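Local coordinates for protein CurJ (Moorea producens 3L, PDB 5TZ6) that probably dehydrates hydroxyacyl intermediates, including by vinylogous dehydration, as a polyketide synthase dehydratase domain of the curacin pathway, here in an inactivated form, at residues A[142-154]-A[279-291]. The protein carries 1 engineered substitution. Numbering follows the deposited sequence.
Sequences ANAEQSLIPLEEI and IQLFDQHGQLVAQ
F282 lies under I149 and L151: I149 CG2 sits 3.7 Å from the centroid of the F282 ring and 13° off its normal, a CH-pi contact over one face, whereas L151 CB reaches F282 CE2 obliquely at 4.0 Å. The ring's chi1 of 55° sets CG between the backbone N and carbonyl carbon. With an alanine here, I149 CG2 and L151 CB would probably lose the surface they rest on, and a gap is likely to open beneath the start of helix 151-157. Next, Q284 O lies 3.9 Å from L151 CD2, while Q284 OE1 is hydrogen-bonded to NE1 of W260, whose side chain also touches L151. I149 CD1 lies a tight 3.0 Å from G286 CA; at the backbone angles of G286, a CB would collide with H285 O, so glycine is needed. F282 and G286 belong to a hairpin between strands 274-282 and 288-300, neighbours in the second of two hotdog folds of such dehydratases; 142-150, a loop between the two halves that leads into helix 151-157, runs across this hairpin. At L288 the backbone N donates to S147 OG (3.0 Å, 155°), though S147 itself is poorly ordered. L288 CB meets Q146 CG at 3.5 Å, and Q146 NE2, hydrogen-bonded to N252 OD1, lies 2.7 Å from L288 O. Beyond L288, V289 N and A290 N both donate to L281 O, evidence for a classic beta bulge.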
loop_
_atom_site.group_PDB
_atom_site.type_symbol
_atom_site.label_atom_id
_atom_site.label_comp_id
_atom_site.label_asym_id
_atom_site.label_seq_id
_atom_site.Cartn_x
_atom_site.Cartn_y
_atom_site.Cartn_z
ATOM N N ALA A 142 5.230 3.126 25.017
ATOM C CA ALA A 142 5.870 3.541 26.249
ATOM C C ALA A 142 4.793 4.073 27.178
ATOM O O ALA A 142 3.611 4.133 26.825
ATOM C CB ALA A 142 6.954 4.592 25.989
ATOM N N ASN A 143 5.206 4.446 28.379
ATOM C CA ASN A 143 4.328 5.012 29.389
ATOM C C ASN A 143 4.718 6.458 29.671
ATOM O O ASN A 143 5.792 6.930 29.280
ATOM C CB ASN A 143 4.357 4.171 30.668
ATOM C CG ASN A 143 5.725 3.589 30.943
ATOM O OD1 ASN A 143 6.648 4.298 31.333
ATOM N ND2 ASN A 143 5.863 2.281 30.732
ATOM N N ALA A 144 3.815 7.167 30.340
ATOM C CA ALA A 144 4.051 8.560 30.674
ATOM C C ALA A 144 5.021 8.655 31.843
ATOM O O ALA A 144 5.079 7.772 32.702
ATOM C CB ALA A 144 2.739 9.266 31.016
ATOM N N GLU A 145 5.801 9.737 31.857
ATOM C CA GLU A 145 6.853 9.904 32.855
ATOM C C GLU A 145 7.048 11.379 33.175
ATOM O O GLU A 145 8.172 11.833 33.418
ATOM C CB GLU A 145 8.174 9.302 32.369
ATOM C CG GLU A 145 8.051 7.929 31.733
ATOM C CD GLU A 145 9.387 7.390 31.265
ATOM O OE1 GLU A 145 10.172 6.920 32.115
ATOM O OE2 GLU A 145 9.655 7.445 30.046
ATOM N N GLN A 146 5.963 12.143 33.180
ATOM C CA GLN A 146 6.064 13.599 33.227
ATOM C C GLN A 146 5.911 14.189 34.632
ATOM O O GLN A 146 4.914 13.936 35.309
ATOM C CB GLN A 146 5.020 14.204 32.283
ATOM C CG GLN A 146 5.412 14.113 30.813
ATOM C CD GLN A 146 4.236 13.832 29.897
ATOM O OE1 GLN A 146 3.618 12.767 29.969
ATOM N NE2 GLN A 146 3.923 14.786 29.027
ATOM N N SER A 147 6.901 14.970 35.070
ATOM C CA SER A 147 8.121 15.221 34.293
ATOM C C SER A 147 9.353 15.470 35.205
ATOM O O SER A 147 10.087 14.516 35.462
ATOM C CB SER A 147 7.918 16.387 33.316
ATOM O OG SER A 147 6.611 16.393 32.773
ATOM N N LEU A 148 9.609 16.688 35.714
ATOM C CA LEU A 148 8.773 17.889 35.585
ATOM C C LEU A 148 9.292 19.087 36.397
ATOM O O LEU A 148 8.636 19.479 37.362
ATOM C CB LEU A 148 7.340 17.585 36.040
ATOM C CG LEU A 148 6.193 18.572 35.790
ATOM C CD1 LEU A 148 6.651 19.805 35.025
ATOM C CD2 LEU A 148 5.059 17.876 35.051
ATOM N N ILE A 149 10.435 19.686 36.046
ATOM C CA ILE A 149 11.340 19.247 34.992
ATOM C C ILE A 149 12.780 19.315 35.506
ATOM O O ILE A 149 13.564 18.397 35.259
ATOM C CB ILE A 149 11.203 20.089 33.705
ATOM C CG1 ILE A 149 9.738 20.420 33.422
ATOM C CG2 ILE A 149 11.847 19.370 32.519
ATOM C CD1 ILE A 149 9.227 21.600 34.218
ATOM N N PRO A 150 13.150 20.402 36.220
ATOM C CA PRO A 150 12.485 21.654 36.613
ATOM C C PRO A 150 12.970 22.880 35.828
ATOM O O PRO A 150 14.179 23.083 35.709
ATOM C CB PRO A 150 12.865 21.795 38.093
ATOM C CG PRO A 150 14.040 20.825 38.312
ATOM C CD PRO A 150 14.401 20.244 36.974
ATOM N N LEU A 151 12.043 23.704 35.329
ATOM C CA LEU A 151 12.419 24.751 34.381
ATOM C C LEU A 151 13.167 25.903 35.045
ATOM O O LEU A 151 14.066 26.486 34.425
ATOM C CB LEU A 151 11.176 25.275 33.660
ATOM C CG LEU A 151 11.318 26.578 32.866
ATOM C CD1 LEU A 151 12.539 26.562 31.959
ATOM C CD2 LEU A 151 10.058 26.839 32.054
ATOM N N GLU A 152 12.827 26.249 36.287
ATOM C CA GLU A 152 13.524 27.355 36.939
ATOM C C GLU A 152 14.861 26.911 37.526
ATOM O O GLU A 152 15.837 27.666 37.485
ATOM C CB GLU A 152 12.643 27.992 38.020
ATOM C CG GLU A 152 12.019 27.012 38.998
ATOM C CD GLU A 152 10.714 26.429 38.483
ATOM O OE1 GLU A 152 9.664 27.092 38.645
ATOM O OE2 GLU A 152 10.740 25.330 37.887
ATOM N N GLU A 153 14.927 25.693 38.074
ATOM C CA GLU A 153 16.214 25.150 38.500
ATOM C C GLU A 153 17.217 25.105 37.354
ATOM O O GLU A 153 18.418 25.302 37.571
ATOM C CB GLU A 153 16.029 23.752 39.089
ATOM C CG GLU A 153 16.278 23.671 40.582
ATOM C CD GLU A 153 17.707 24.027 40.945
ATOM O OE1 GLU A 153 17.954 24.387 42.116
ATOM O OE2 GLU A 153 18.582 23.955 40.057
ATOM N N ILE A 154 16.746 24.872 36.129
ATOM C CA ILE A 154 17.654 24.774 34.992
ATOM C C ILE A 154 18.081 26.157 34.523
ATOM O O ILE A 154 19.238 26.365 34.140
ATOM C CB ILE A 154 17.005 23.961 33.859
ATOM C CG1 ILE A 154 16.941 22.478 34.239
ATOM C CG2 ILE A 154 17.769 24.156 32.563
ATOM C CD1 ILE A 154 16.069 21.642 33.322
ATOM N N ILE A 279 18.922 14.672 25.998
ATOM C CA ILE A 279 18.118 15.816 25.593
ATOM C C ILE A 279 16.708 15.660 26.141
ATOM O O ILE A 279 16.168 14.551 26.213
ATOM C CB ILE A 279 18.097 15.961 24.056
ATOM C CG1 ILE A 279 19.528 15.918 23.504
ATOM C CG2 ILE A 279 17.367 17.230 23.653
ATOM C CD1 ILE A 279 19.613 15.762 22.003
ATOM N N GLN A 280 16.104 16.795 26.499
ATOM C CA GLN A 280 14.760 16.861 27.067
ATOM C C GLN A 280 14.038 18.042 26.433
ATOM O O GLN A 280 14.445 19.193 26.609
ATOM C CB GLN A 280 14.808 17.002 28.588
ATOM C CG GLN A 280 15.225 15.728 29.310
ATOM C CD GLN A 280 15.140 15.873 30.809
ATOM O OE1 GLN A 280 15.479 16.918 31.362
ATOM N NE2 GLN A 280 14.662 14.832 31.477
ATOM N N LEU A 281 13.008 17.760 25.652
ATOM C CA LEU A 281 12.137 18.788 25.112
ATOM C C LEU A 281 10.890 18.850 25.983
ATOM O O LEU A 281 10.247 17.820 26.205
ATOM C CB LEU A 281 11.775 18.463 23.664
ATOM C CG LEU A 281 10.887 19.428 22.885
ATOM C CD1 LEU A 281 11.548 20.795 22.732
ATOM C CD2 LEU A 281 10.558 18.813 21.533
ATOM N N PHE A 282 10.554 20.036 26.493
ATOM C CA PHE A 282 9.400 20.146 27.379
ATOM C C PHE A 282 8.641 21.451 27.152
ATOM O O PHE A 282 9.097 22.374 26.463
ATOM C CB PHE A 282 9.785 19.987 28.860
ATOM C CG PHE A 282 10.842 20.928 29.322
ATOM C CD1 PHE A 282 12.180 20.643 29.108
ATOM C CD2 PHE A 282 10.501 22.097 29.986
ATOM C CE1 PHE A 282 13.162 21.515 29.530
ATOM C CE2 PHE A 282 11.475 22.973 30.415
ATOM C CZ PHE A 282 12.809 22.683 30.186
ATOM N N ASP A 283 7.460 21.483 27.774
ATOM C CA ASP A 283 6.421 22.495 27.649
ATOM C C ASP A 283 6.768 23.784 28.381
ATOM O O ASP A 283 7.631 23.829 29.262
ATOM C CB ASP A 283 5.103 21.967 28.224
ATOM C CG ASP A 283 3.932 22.196 27.303
ATOM O OD1 ASP A 283 4.100 22.935 26.310
ATOM O OD2 ASP A 283 2.843 21.645 27.579
ATOM N N GLN A 284 6.023 24.837 28.029
ATOM C CA GLN A 284 6.109 26.092 28.760
ATOM C C GLN A 284 5.760 25.890 30.228
ATOM O O GLN A 284 6.309 26.571 31.103
ATOM C CB GLN A 284 5.149 27.108 28.139
ATOM C CG GLN A 284 5.421 28.553 28.493
ATOM C CD GLN A 284 6.621 29.096 27.730
ATOM O OE1 GLN A 284 7.733 29.170 28.252
ATOM N NE2 GLN A 284 6.395 29.458 26.469
ATOM N N HIS A 285 4.833 24.973 30.510
ATOM C CA HIS A 285 4.468 24.575 31.862
ATOM C C HIS A 285 5.344 23.465 32.423
ATOM O O HIS A 285 5.220 23.144 33.609
ATOM C CB HIS A 285 3.000 24.150 31.912
ATOM C CG HIS A 285 2.057 25.217 31.462
ATOM N ND1 HIS A 285 1.895 25.553 30.135
ATOM C CD2 HIS A 285 1.252 26.049 32.163
ATOM C CE1 HIS A 285 1.018 26.536 30.038
ATOM N NE2 HIS A 285 0.612 26.854 31.253
ATOM N N GLY A 286 6.204 22.855 31.613
ATOM C CA GLY A 286 7.062 21.801 32.098
ATOM C C GLY A 286 6.618 20.397 31.765
ATOM O O GLY A 286 7.298 19.443 32.157
ATOM N N GLN A 287 5.490 20.233 31.086
ATOM C CA GLN A 287 5.116 18.911 30.609
ATOM C C GLN A 287 6.146 18.420 29.605
ATOM O O GLN A 287 6.403 19.074 28.589
ATOM C CB GLN A 287 3.719 18.935 29.991
ATOM C CG GLN A 287 2.599 18.901 31.020
ATOM C CD GLN A 287 1.337 19.599 30.543
ATOM O OE1 GLN A 287 1.397 20.596 29.823
ATOM N NE2 GLN A 287 0.182 19.076 30.949
ATOM N N LEU A 288 6.748 17.276 29.903
ATOM C CA LEU A 288 7.764 16.705 29.032
ATOM C C LEU A 288 7.129 16.287 27.709
ATOM O O LEU A 288 6.191 15.488 27.684
ATOM C CB LEU A 288 8.421 15.517 29.728
ATOM C CG LEU A 288 9.815 15.057 29.311
ATOM C CD1 LEU A 288 10.798 16.219 29.297
ATOM C CD2 LEU A 288 10.271 13.978 30.277
ATOM N N VAL A 289 7.620 16.856 26.614
ATOM C CA VAL A 289 7.128 16.532 25.278
ATOM C C VAL A 289 7.885 15.350 24.676
ATOM O O VAL A 289 7.282 14.452 24.083
ATOM C CB VAL A 289 7.229 17.785 24.380
ATOM C CG1 VAL A 289 7.194 17.399 22.909
ATOM C CG2 VAL A 289 6.113 18.775 24.713
ATOM N N ALA A 290 9.206 15.326 24.812
ATOM C CA ALA A 290 10.019 14.271 24.224
ATOM C C ALA A 290 11.331 14.209 24.984
ATOM O O ALA A 290 11.768 15.193 25.591
ATOM C CB ALA A 290 10.268 14.503 22.729
ATOM N N GLN A 291 11.973 13.048 24.923
ATOM C CA GLN A 291 13.214 12.841 25.654
ATOM C C GLN A 291 14.140 11.943 24.851
ATOM O O GLN A 291 13.692 10.990 24.211
ATOM C CB GLN A 291 12.951 12.215 27.025
ATOM C CG GLN A 291 14.177 12.155 27.907
ATOM C CD GLN A 291 13.872 11.601 29.278
ATOM O OE1 GLN A 291 14.305 12.144 30.293
ATOM N NE2 GLN A 291 13.121 10.507 29.315
#